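Local coordinates for AT-rich interactive domain-containing protein 4 (Arabidopsis thaliana, PDB 6LQF), which reads chromatin through a linked ARID domain and PHD finger that bind DNA and the H3K4me3 histone tail, and probably regulates transcription, at residues A[52-57]-A[64-69]; A[57-62]-A[105-110]; A[72-77]-A[113-118]; A[120-123]-A[127-130]. All blocks are in the same frame, centred on the assembly; numbering follows the deposited sequence.

Interaction 1. Residues A[52-57]-A[64-69]; sequences AEFPDA and LDLFNL. With nucleotides of chain C.
Ala57 and Leu64 close the base of the small beta-hairpin of the ARID domain, one step outside its paired strands 58-59 and 62-63, and the contact shows how a hairpin is seated on the helix that follows it. Leu64 N donates to Ala57 O at 2.8 Å in a nearly straight bond (166°), and beside it Ala57 CB rests 4.0 Å from Leu64 CB. Ala57 CA also lies 3.4 Å from OP1 of DT3 of chain C. With a cis peptide bond between Phe54 and Pro55, Pro55 CB lies over one face of the Phe54 ring, toward its rim. Both residues share one partner: Leu66 CD1 lies 3.6 Å from Phe54 CE2, reached obliquely, and 3.8 Å from Pro55 CG, met tip to tip. Leu66 can do this because its CG turns opposite the carbonyl carbon (chi1 -69°). Helix 66-74 is capped by Asp65, whose OD1 accepts from Asn68 N at 3.2 Å while OD2 takes Asn68 ND2 on its syn lone pair at 2.7 Å. With an alanine in place of Pro55, Leu66 CD1 would lose CG as its mate, and the cis bond would probably revert to trans and swing Phe54 out of place. Tyr118 packs on Pro55, Ala57 and Leu66, and Val33, Met34 and Leu37 on Phe54. One backbone hydrogen bond sits beside otherwise apolar, buried contacts, which probably hold by shape and exclusion of water.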
# COMPACT_ATOMS: atom_id res chain seq x y z
N ALA A 52 9.78 -17.18 11.28
CA ALA A 52 10.81 -17.40 10.27
C ALA A 52 10.32 -18.05 8.98
O ALA A 52 10.91 -17.79 7.90
CB ALA A 52 11.95 -18.26 10.89
N GLU A 53 9.27 -18.87 9.10
CA GLU A 53 8.67 -19.58 7.96
C GLU A 53 7.40 -18.94 7.35
O GLU A 53 6.76 -19.55 6.47
CB GLU A 53 8.29 -21.00 8.38
CG GLU A 53 9.42 -21.77 9.08
CD GLU A 53 10.50 -22.29 8.12
OE1 GLU A 53 11.56 -22.73 8.61
OE2 GLU A 53 10.28 -22.27 6.89
N PHE A 54 7.01 -17.77 7.84
CA PHE A 54 5.75 -17.12 7.41
C PHE A 54 6.04 -15.93 6.51
O PHE A 54 6.89 -15.09 6.89
CB PHE A 54 4.97 -16.65 8.64
CG PHE A 54 3.74 -15.88 8.30
CD1 PHE A 54 2.60 -16.53 7.91
CD2 PHE A 54 3.75 -14.52 8.35
CE1 PHE A 54 1.46 -15.83 7.57
CE2 PHE A 54 2.63 -13.77 8.01
CZ PHE A 54 1.45 -14.47 7.60
N PRO A 55 5.33 -15.78 5.39
CA PRO A 55 4.37 -16.74 4.80
C PRO A 55 5.07 -17.76 3.94
O PRO A 55 6.21 -17.58 3.59
CB PRO A 55 3.48 -15.85 3.94
CG PRO A 55 4.46 -14.83 3.40
CD PRO A 55 5.39 -14.53 4.60
N ASP A 56 4.39 -18.86 3.61
CA ASP A 56 4.91 -19.84 2.67
C ASP A 56 4.48 -19.51 1.26
O ASP A 56 3.66 -20.20 0.66
CB ASP A 56 4.38 -21.22 3.05
CG ASP A 56 5.02 -22.34 2.27
OD1 ASP A 56 6.03 -22.11 1.57
OD2 ASP A 56 4.51 -23.47 2.38
N ALA A 57 4.96 -18.39 0.77
CA ALA A 57 4.62 -17.86 -0.55
C ALA A 57 5.87 -17.16 -1.06
O ALA A 57 6.61 -16.50 -0.31
CB ALA A 57 3.46 -16.89 -0.55
N LEU A 64 7.42 -13.80 0.00
CA LEU A 64 6.53 -12.66 -0.16
C LEU A 64 6.63 -11.65 0.99
O LEU A 64 6.51 -12.05 2.15
CB LEU A 64 5.12 -13.21 -0.27
CG LEU A 64 4.04 -12.15 -0.41
CD1 LEU A 64 4.17 -11.45 -1.76
CD2 LEU A 64 2.70 -12.86 -0.27
N ASP A 65 6.85 -10.37 0.66
CA ASP A 65 7.02 -9.28 1.64
C ASP A 65 5.68 -8.64 2.01
O ASP A 65 5.25 -7.60 1.42
CB ASP A 65 7.98 -8.23 1.05
CG ASP A 65 8.19 -7.01 1.94
OD1 ASP A 65 7.68 -6.94 3.08
OD2 ASP A 65 8.92 -6.10 1.45
N LEU A 66 5.00 -9.24 2.96
CA LEU A 66 3.63 -8.80 3.32
C LEU A 66 3.61 -7.45 3.99
O LEU A 66 2.62 -6.70 3.86
CB LEU A 66 2.96 -9.82 4.26
CG LEU A 66 2.62 -11.14 3.66
CD1 LEU A 66 2.26 -12.09 4.81
CD2 LEU A 66 1.39 -10.95 2.78
N PHE A 67 4.68 -7.11 4.73
CA PHE A 67 4.70 -5.82 5.42
C PHE A 67 4.67 -4.64 4.46
O PHE A 67 3.85 -3.70 4.63
CB PHE A 67 5.97 -5.77 6.27
CG PHE A 67 6.11 -4.56 7.13
CD1 PHE A 67 5.09 -4.15 7.99
CD2 PHE A 67 7.28 -3.84 7.12
CE1 PHE A 67 5.26 -3.04 8.83
CE2 PHE A 67 7.44 -2.73 7.97
CZ PHE A 67 6.44 -2.38 8.83
N ASN A 68 5.51 -4.68 3.43
CA ASN A 68 5.51 -3.54 2.52
C ASN A 68 4.31 -3.59 1.60
O ASN A 68 3.79 -2.53 1.24
CB ASN A 68 6.81 -3.48 1.74
CG ASN A 68 7.94 -2.96 2.63
OD1 ASN A 68 7.80 -1.83 3.17
ND2 ASN A 68 8.97 -3.75 2.86
N LEU A 69 3.80 -4.80 1.25
CA LEU A 69 2.59 -4.89 0.45
C LEU A 69 1.45 -4.20 1.21
O LEU A 69 0.68 -3.36 0.65
CB LEU A 69 2.26 -6.39 0.19
CG LEU A 69 0.86 -6.70 -0.39
CD1 LEU A 69 0.75 -5.96 -1.71
CD2 LEU A 69 0.70 -8.23 -0.62
P DT C 3 3.49 -19.36 -4.73
OP1 DT C 3 4.40 -19.18 -3.64
OP2 DT C 3 2.30 -18.59 -4.78
O5' DT C 3 4.24 -19.17 -6.10
C5' DT C 3 5.48 -19.82 -6.31
C4' DT C 3 6.00 -19.59 -7.71
O4' DT C 3 5.14 -20.26 -8.64
C3' DT C 3 6.10 -18.14 -8.19
O3' DT C 3 7.45 -17.97 -8.61
C2' DT C 3 5.15 -18.08 -9.37
C1' DT C 3 5.10 -19.52 -9.83
N1 DT C 3 3.89 -19.90 -10.52
C2 DT C 3 3.98 -20.61 -11.69
O2 DT C 3 5.03 -20.84 -12.25
N3 DT C 3 2.77 -20.97 -12.22
C4 DT C 3 1.52 -20.75 -11.68
O4 DT C 3 0.53 -21.15 -12.25
C5 DT C 3 1.51 -20.04 -10.43
C7 DT C 3 0.21 -19.75 -9.76
C6 DT C 3 2.69 -19.69 -9.90

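Interaction 2. Residues A[57-62]-A[105-110]; sequences AVLNSK and TGVGNT. With nucleotides of chain C; nucleotides of chain D.
Leu59 reaches from the hairpin across to the start of helix 107-118, where Val107 and Thr110 receive it. Its CB points toward that helix, and CG is set trans to the amide nitrogen (chi1 180°). Of the two branches, CD2 packs against Leu64, while CD1 meets two methyls, 4.1 Å from Val107 CG2 and 4.1 Å from Thr110 CG2; the Val107 side chain crosses at about a right angle, whereas that of Thr110 slides past in the opposite sense. Leu111, Phe92 and Met104 also border the leucine. This is the ARID scheme of DNA reading, a hairpin and a helix gripping the two strands. On the hairpin, the type I' turn from Leu59 to Lys62 presents two backbone amides to one phosphate: Asn60 N donates to OP2 of DA4 of chain C at 2.9 Å, and Ser61 N to OP1 of DA4 at 2.8 Å. Val58 N, a strand amide, donates to OP1 of DT3 of chain C at 2.8 Å. Asn109 ND2 holds OP2 of DA6 of chain D at 2.9 Å. That adenine's N6 donates to Thr105 O, a weak bond, and Thr105 OG1 hydrogen-bonds N7 of an adenine base.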
# COMPACT_ATOMS: atom_id res chain seq x y z
N ALA A 57 4.96 -18.39 0.77
CA ALA A 57 4.62 -17.86 -0.55
C ALA A 57 5.87 -17.16 -1.06
O ALA A 57 6.61 -16.50 -0.31
CB ALA A 57 3.46 -16.89 -0.55
N VAL A 58 6.09 -17.31 -2.35
CA VAL A 58 7.29 -16.79 -3.02
C VAL A 58 6.83 -15.91 -4.18
O VAL A 58 5.88 -16.24 -4.91
CB VAL A 58 8.13 -17.94 -3.53
CG1 VAL A 58 9.32 -17.45 -4.38
CG2 VAL A 58 8.62 -18.76 -2.36
N LEU A 59 7.53 -14.78 -4.35
CA LEU A 59 7.30 -13.83 -5.43
C LEU A 59 8.68 -13.39 -5.94
O LEU A 59 9.47 -12.86 -5.18
CB LEU A 59 6.53 -12.62 -4.93
CG LEU A 59 6.26 -11.57 -6.01
CD1 LEU A 59 5.34 -12.18 -7.02
CD2 LEU A 59 5.62 -10.35 -5.41
N ASN A 60 8.91 -13.57 -7.23
CA ASN A 60 10.17 -13.24 -7.88
C ASN A 60 11.34 -13.84 -7.10
O ASN A 60 12.31 -13.15 -6.82
CB ASN A 60 10.30 -11.72 -7.98
CG ASN A 60 11.34 -11.27 -9.00
OD1 ASN A 60 11.68 -12.01 -9.91
ND2 ASN A 60 11.86 -10.04 -8.83
N SER A 61 11.21 -15.12 -6.74
CA SER A 61 12.24 -15.93 -6.05
C SER A 61 12.59 -15.52 -4.64
O SER A 61 13.63 -15.97 -4.13
CB SER A 61 13.56 -15.89 -6.86
OG SER A 61 13.36 -16.36 -8.19
N LYS A 62 11.82 -14.63 -4.01
CA LYS A 62 12.03 -14.30 -2.61
C LYS A 62 10.73 -14.51 -1.85
O LYS A 62 9.64 -14.47 -2.44
CB LYS A 62 12.53 -12.85 -2.45
CG LYS A 62 13.93 -12.68 -3.01
CD LYS A 62 14.41 -11.25 -2.81
CE LYS A 62 15.87 -11.16 -3.25
NZ LYS A 62 16.40 -9.78 -3.13
N THR A 105 5.36 -9.95 -15.27
CA THR A 105 4.35 -9.31 -16.06
C THR A 105 2.95 -9.44 -15.50
O THR A 105 2.06 -8.62 -15.82
CB THR A 105 4.34 -9.87 -17.45
OG1 THR A 105 4.31 -11.28 -17.32
CG2 THR A 105 5.62 -9.46 -18.20
N GLY A 106 2.72 -10.43 -14.67
CA GLY A 106 1.40 -10.57 -14.08
C GLY A 106 1.40 -10.21 -12.61
O GLY A 106 0.54 -10.66 -11.83
N VAL A 107 2.34 -9.35 -12.22
CA VAL A 107 2.55 -9.16 -10.81
C VAL A 107 1.42 -8.40 -10.15
O VAL A 107 1.11 -8.66 -8.99
CB VAL A 107 3.91 -8.48 -10.53
CG1 VAL A 107 3.87 -6.95 -10.84
CG2 VAL A 107 4.31 -8.74 -9.07
N GLY A 108 0.77 -7.47 -10.85
CA GLY A 108 -0.36 -6.81 -10.21
C GLY A 108 -1.46 -7.77 -9.83
O GLY A 108 -1.96 -7.75 -8.71
N ASN A 109 -1.82 -8.64 -10.76
CA ASN A 109 -2.84 -9.64 -10.43
C ASN A 109 -2.39 -10.56 -9.27
O ASN A 109 -3.18 -10.89 -8.37
CB ASN A 109 -3.15 -10.47 -11.69
CG ASN A 109 -4.30 -11.43 -11.47
OD1 ASN A 109 -4.06 -12.59 -11.13
ND2 ASN A 109 -5.53 -10.99 -11.70
N THR A 110 -1.14 -11.00 -9.33
CA THR A 110 -0.59 -11.84 -8.28
C THR A 110 -0.64 -11.15 -6.92
O THR A 110 -1.06 -11.75 -5.90
CB THR A 110 0.83 -12.24 -8.64
OG1 THR A 110 0.80 -13.03 -9.83
CG2 THR A 110 1.41 -13.09 -7.53
P DA C 4 8.14 -16.59 -8.86
OP1 DA C 4 9.38 -16.62 -8.20
OP2 DA C 4 7.22 -15.50 -8.65
O5' DA C 4 8.39 -16.59 -10.42
C5' DA C 4 9.26 -17.55 -10.99
C4' DA C 4 9.30 -17.42 -12.50
O4' DA C 4 8.08 -17.91 -13.08
C3' DA C 4 9.50 -16.02 -13.05
O3' DA C 4 10.32 -16.21 -14.19
C2' DA C 4 8.10 -15.61 -13.47
C1' DA C 4 7.50 -16.92 -13.90
N9 DA C 4 6.07 -17.05 -13.74
C8 DA C 4 5.28 -16.60 -12.71
N7 DA C 4 4.04 -16.97 -12.80
C5 DA C 4 3.99 -17.71 -13.97
C6 DA C 4 2.95 -18.36 -14.63
N6 DA C 4 1.70 -18.38 -14.18
N1 DA C 4 3.24 -19.02 -15.77
C2 DA C 4 4.50 -18.99 -16.22
N3 DA C 4 5.56 -18.41 -15.69
C4 DA C 4 5.24 -17.79 -14.54
P DT C 3 3.49 -19.36 -4.73
OP1 DT C 3 4.40 -19.18 -3.64
OP2 DT C 3 2.30 -18.59 -4.78
O5' DT C 3 4.24 -19.17 -6.10
C5' DT C 3 5.48 -19.82 -6.31
C4' DT C 3 6.00 -19.59 -7.71
O4' DT C 3 5.14 -20.26 -8.64
C3' DT C 3 6.10 -18.14 -8.19
O3' DT C 3 7.45 -17.97 -8.61
C2' DT C 3 5.15 -18.08 -9.37
C1' DT C 3 5.10 -19.52 -9.83
N1 DT C 3 3.89 -19.90 -10.52
C2 DT C 3 3.98 -20.61 -11.69
O2 DT C 3 5.03 -20.84 -12.25
N3 DT C 3 2.77 -20.97 -12.22
C4 DT C 3 1.52 -20.75 -11.68
O4 DT C 3 0.53 -21.15 -12.25
C5 DT C 3 1.51 -20.04 -10.43
C7 DT C 3 0.21 -19.75 -9.76
C6 DT C 3 2.69 -19.69 -9.90
P DA D 6 -6.60 -7.48 -12.61
OP1 DA D 6 -7.90 -7.40 -12.08
OP2 DA D 6 -5.58 -8.10 -11.83
O5' DA D 6 -6.60 -8.21 -14.01
C5' DA D 6 -7.52 -7.87 -15.04
C4' DA D 6 -7.69 -9.01 -16.01
O4' DA D 6 -6.54 -9.14 -16.86
C3' DA D 6 -7.90 -10.38 -15.38
O3' DA D 6 -8.85 -11.06 -16.22
C2' DA D 6 -6.51 -10.98 -15.42
C1' DA D 6 -5.91 -10.40 -16.68
N9 DA D 6 -4.47 -10.16 -16.64
C8 DA D 6 -3.78 -9.54 -15.63
N7 DA D 6 -2.51 -9.37 -15.89
C5 DA D 6 -2.34 -9.96 -17.13
C6 DA D 6 -1.22 -10.12 -17.95
N6 DA D 6 0.00 -9.70 -17.63
N1 DA D 6 -1.39 -10.73 -19.13
C2 DA D 6 -2.61 -11.15 -19.46
N3 DA D 6 -3.74 -11.05 -18.78
C4 DA D 6 -3.54 -10.45 -17.61

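Interaction 3. Residues A[72-77]-A[113-118]; sequences EVVSRG and RHYETY
Val73 packs on Tyr115 where the end of helix 66-74 meets helix 107-118; Val73 and Val74 supply the contact, while Glu72 and Arg76 serve the bound peptide. Glu72, first in line, takes no part in this packing: its OE1 receives Arg76 NH1 on the anti lone pair at 2.8 Å, nearly in the guanidinium plane, and also forms a salt bridge with a basic side chain of the peptide, while OE2 pairs with Lys94. Next, Val73 straddles one corner of the tyrosine. Its CB lies 3.6 Å from Tyr115 CE2, approached obliquely, CG1 is 3.6 Å from Tyr115 OH, and CG2 is 3.8 Å from CE2. Val74 adds CG1, 3.6 Å from Tyr115 OH, the two side chains crossing at about a right angle. Both helices belong to the helical ARID domain, and the buried Tyr115 is what links them here. Tyr115 enters with CG pointing away from its N (chi1 -165°), and its hydroxyl is hydrogen-bonded to Glu123 of helix 120-124. A phenylalanine in its place would probably leave Glu123 OE1 without that hydroxyl and take away the atom that Val74 CG1 rests on. Beyond them, Arg76 also sends NH1 to Glu72 O at 3.0 Å, and its NE bonds to the peptide backbone. Gly77 ends the helix in a Schellman motif, its N donating to Val74 O at 3.1 Å.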
# COMPACT_ATOMS: atom_id res chain seq x y z
N GLU A 72 1.88 -0.24 1.55
CA GLU A 72 1.66 0.52 0.32
C GLU A 72 0.17 0.57 -0.04
O GLU A 72 -0.34 1.58 -0.58
CB GLU A 72 2.44 -0.07 -0.84
CG GLU A 72 3.96 0.11 -0.69
CD GLU A 72 4.40 1.56 -0.37
OE1 GLU A 72 3.83 2.51 -0.95
OE2 GLU A 72 5.34 1.78 0.46
N VAL A 73 -0.57 -0.47 0.27
CA VAL A 73 -1.99 -0.49 -0.07
C VAL A 73 -2.82 0.31 0.91
O VAL A 73 -3.68 1.13 0.46
CB VAL A 73 -2.52 -1.95 -0.13
CG1 VAL A 73 -4.08 -1.97 -0.22
CG2 VAL A 73 -1.91 -2.63 -1.35
N VAL A 74 -2.53 0.21 2.22
CA VAL A 74 -3.42 0.92 3.14
C VAL A 74 -3.12 2.43 3.08
O VAL A 74 -4.02 3.24 3.30
CB VAL A 74 -3.38 0.42 4.57
CG1 VAL A 74 -3.82 -1.06 4.56
CG2 VAL A 74 -1.96 0.55 5.20
N SER A 75 -1.88 2.81 2.73
CA SER A 75 -1.55 4.26 2.60
C SER A 75 -2.30 4.90 1.45
O SER A 75 -2.43 6.14 1.42
CB SER A 75 -0.06 4.44 2.43
OG SER A 75 0.39 4.00 1.18
N ARG A 76 -2.80 4.07 0.52
CA ARG A 76 -3.56 4.58 -0.63
C ARG A 76 -5.07 4.38 -0.51
O ARG A 76 -5.83 4.62 -1.47
CB ARG A 76 -3.06 3.93 -1.91
CG ARG A 76 -1.63 4.42 -2.23
CD ARG A 76 -1.07 3.70 -3.40
NE ARG A 76 0.19 4.30 -3.85
CZ ARG A 76 1.37 4.01 -3.33
NH1 ARG A 76 1.48 3.15 -2.33
NH2 ARG A 76 2.47 4.59 -3.80
N GLY A 77 -5.54 4.02 0.68
CA GLY A 77 -6.96 3.92 0.88
C GLY A 77 -7.48 2.51 0.97
O GLY A 77 -8.69 2.33 1.11
N ARG A 113 -4.15 -11.07 -5.52
CA ARG A 113 -4.55 -12.38 -5.00
C ARG A 113 -3.89 -12.63 -3.64
O ARG A 113 -4.52 -13.11 -2.70
CB ARG A 113 -4.19 -13.46 -6.01
CG ARG A 113 -5.05 -13.50 -7.25
CD ARG A 113 -4.89 -14.81 -8.06
NE ARG A 113 -3.50 -15.07 -8.45
CZ ARG A 113 -2.65 -15.81 -7.73
NH1 ARG A 113 -3.05 -16.34 -6.58
NH2 ARG A 113 -1.41 -16.00 -8.14
N HIS A 114 -2.61 -12.27 -3.50
CA HIS A 114 -1.95 -12.49 -2.21
C HIS A 114 -2.55 -11.57 -1.15
O HIS A 114 -2.63 -11.96 0.03
CB HIS A 114 -0.46 -12.20 -2.28
CG HIS A 114 0.35 -13.23 -3.03
ND1 HIS A 114 0.22 -14.58 -2.82
CD2 HIS A 114 1.37 -13.08 -3.92
CE1 HIS A 114 1.10 -15.23 -3.57
NE2 HIS A 114 1.81 -14.34 -4.24
N TYR A 115 -2.96 -10.34 -1.55
CA TYR A 115 -3.52 -9.45 -0.57
C TYR A 115 -4.85 -10.03 -0.09
O TYR A 115 -5.13 -10.07 1.12
CB TYR A 115 -3.74 -8.05 -1.17
CG TYR A 115 -3.99 -6.99 -0.12
CD1 TYR A 115 -5.27 -6.80 0.45
CD2 TYR A 115 -2.97 -6.16 0.29
CE1 TYR A 115 -5.50 -5.82 1.40
CE2 TYR A 115 -3.21 -5.19 1.21
CZ TYR A 115 -4.45 -5.02 1.76
OH TYR A 115 -4.64 -4.03 2.71
N GLU A 116 -5.67 -10.50 -1.03
CA GLU A 116 -6.91 -11.18 -0.65
C GLU A 116 -6.67 -12.36 0.30
O GLU A 116 -7.42 -12.54 1.27
CB GLU A 116 -7.62 -11.69 -1.90
CG GLU A 116 -8.27 -10.54 -2.63
CD GLU A 116 -8.92 -10.96 -3.94
OE1 GLU A 116 -8.54 -12.01 -4.50
OE2 GLU A 116 -9.81 -10.23 -4.40
N THR A 117 -5.66 -13.18 0.05
CA THR A 117 -5.37 -14.35 0.91
C THR A 117 -4.93 -13.95 2.31
O THR A 117 -5.44 -14.49 3.32
CB THR A 117 -4.28 -15.18 0.21
OG1 THR A 117 -4.78 -15.60 -1.07
CG2 THR A 117 -3.86 -16.45 1.05
N TYR A 118 -3.94 -13.04 2.42
CA TYR A 118 -3.28 -12.83 3.69
C TYR A 118 -3.75 -11.60 4.44
O TYR A 118 -3.63 -11.54 5.68
CB TYR A 118 -1.75 -12.72 3.49
CG TYR A 118 -1.09 -14.01 3.12
CD1 TYR A 118 -0.78 -14.95 4.10
CD2 TYR A 118 -0.76 -14.29 1.78
CE1 TYR A 118 -0.17 -16.15 3.78
CE2 TYR A 118 -0.12 -15.49 1.43
CZ TYR A 118 0.14 -16.42 2.45
OH TYR A 118 0.78 -17.60 2.14

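Interaction 4. Residues A[120-123]-A[127-130]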
# COMPACT_ATOMS: atom_id res chain seq x y z
N LEU A 120 -6.60 -9.02 3.45
CA LEU A 120 -7.83 -8.24 3.31
C LEU A 120 -8.70 -8.23 4.58
O LEU A 120 -9.14 -7.16 5.07
CB LEU A 120 -8.61 -8.77 2.13
CG LEU A 120 -9.85 -7.96 1.86
CD1 LEU A 120 -9.57 -6.47 1.63
CD2 LEU A 120 -10.46 -8.56 0.60
N GLU A 121 -8.92 -9.42 5.16
CA GLU A 121 -9.64 -9.47 6.42
C GLU A 121 -8.91 -8.72 7.52
O GLU A 121 -9.50 -8.02 8.33
CB GLU A 121 -9.86 -10.93 6.85
CG GLU A 121 -10.76 -11.63 5.85
CD GLU A 121 -11.02 -13.09 6.18
OE1 GLU A 121 -10.35 -13.67 7.08
OE2 GLU A 121 -11.95 -13.64 5.53
N TYR A 122 -7.59 -8.87 7.51
CA TYR A 122 -6.76 -8.11 8.47
C TYR A 122 -6.96 -6.61 8.33
O TYR A 122 -7.13 -5.90 9.32
CB TYR A 122 -5.29 -8.48 8.30
CG TYR A 122 -4.37 -7.85 9.34
CD1 TYR A 122 -3.83 -6.55 9.15
CD2 TYR A 122 -4.01 -8.56 10.49
CE1 TYR A 122 -3.02 -5.98 10.07
CE2 TYR A 122 -3.16 -8.01 11.44
CZ TYR A 122 -2.69 -6.73 11.23
OH TYR A 122 -1.88 -6.15 12.17
N GLU A 123 -6.97 -6.14 7.09
CA GLU A 123 -7.18 -4.69 6.85
C GLU A 123 -8.51 -4.23 7.46
O GLU A 123 -8.55 -3.21 8.15
CB GLU A 123 -7.18 -4.39 5.35
CG GLU A 123 -7.43 -2.88 5.05
CD GLU A 123 -7.87 -2.65 3.57
OE1 GLU A 123 -7.15 -3.07 2.63
OE2 GLU A 123 -8.94 -2.06 3.34
N ASP A 127 -7.10 -0.39 11.90
CA ASP A 127 -7.43 1.02 11.59
C ASP A 127 -6.24 1.68 10.96
O ASP A 127 -5.81 2.77 11.38
CB ASP A 127 -7.86 1.75 12.85
CG ASP A 127 -9.13 1.16 13.43
OD1 ASP A 127 -10.15 1.10 12.70
OD2 ASP A 127 -9.08 0.73 14.60
N ASP A 128 -5.71 1.05 9.92
CA ASP A 128 -4.49 1.49 9.30
C ASP A 128 -4.68 2.22 7.98
O ASP A 128 -3.69 2.69 7.40
CB ASP A 128 -3.60 0.28 9.05
CG ASP A 128 -3.32 -0.50 10.32
OD1 ASP A 128 -3.12 0.13 11.38
OD2 ASP A 128 -3.25 -1.73 10.23
N VAL A 129 -5.91 2.28 7.49
CA VAL A 129 -6.14 2.85 6.13
C VAL A 129 -6.18 4.37 6.14
O VAL A 129 -6.87 4.95 6.99
CB VAL A 129 -7.44 2.30 5.52
CG1 VAL A 129 -7.79 3.02 4.22
CG2 VAL A 129 -7.26 0.79 5.30
N ASP A 130 -5.43 5.01 5.22
CA ASP A 130 -5.36 6.48 5.09
C ASP A 130 -6.65 7.06 4.55
O ASP A 130 -7.18 6.58 3.52
CB ASP A 130 -4.20 6.85 4.18
CG ASP A 130 -3.91 8.34 4.22
OD1 ASP A 130 -4.73 9.14 3.70
OD2 ASP A 130 -2.84 8.72 4.75
O HOH W 1 -6.41 -1.45 8.37
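The backbones of Glu123 and Asp128 come closest, CA atoms 7.2 Å apart, and a single water joins them, donating to Glu123 O at 2.8 Å and accepting from Asp128 N at 3.0 Å. This is the linker between the helical ARID part and the PHD finger: the chain leaves helix 120-124, folds back alongside it, and heads for the finger. A zinc ion bound by His14, Cys16, Asp32 and His126 sits at this bend. Tyr122 belongs to its second shell, since its OH hydrogen-bonds Asp32 OD2 and its ring stacks on His126. The same ring comes near the second segment at CE1, 4.3 Å from Asp128 OD2 and obliquely placed. That carboxylate is engaged at both oxygens, OD2 by the hydroxyl of Tyr70 and OD1 in a salt bridge with Arg18. Glu123 makes the closer approach. Its chain is extended, with CG opposite the backbone N (chi1 179°), which lets its aliphatic part run past Val129 while OE1 is hydrogen-bonded to Tyr115 OH and Phe79 N. The valine lies across this chain at a slant, and one methyl does the touching: Val129 CG2 is 3.7 Å from Glu123 CG and 3.8 Å from Glu123 OE2.

Interactions 1 and 2 share Ala57, their centres about 12 Å apart, and merge where Leu64 CD1 meets Leu59 CD2 at 4.1 Å, so the hairpin that meets DNA is also packed on helix 66-74. Interaction 3 joins interaction 1 through Tyr118, whose CE1 lies 3.7 Å from Pro55 CB. Interactions 3 and 4 are the nearest pair, about 8 Å between centres, and Val74 O lies 3.0 Å from Asp130 N, a probable backbone hydrogen bond. Function spreads along this series: interaction 2 holds DNA, interactions 3 and 4 border the histone peptide, and interaction 4, about 13 Å from the nucleic acid by nearest atoms, flanks one zinc ion.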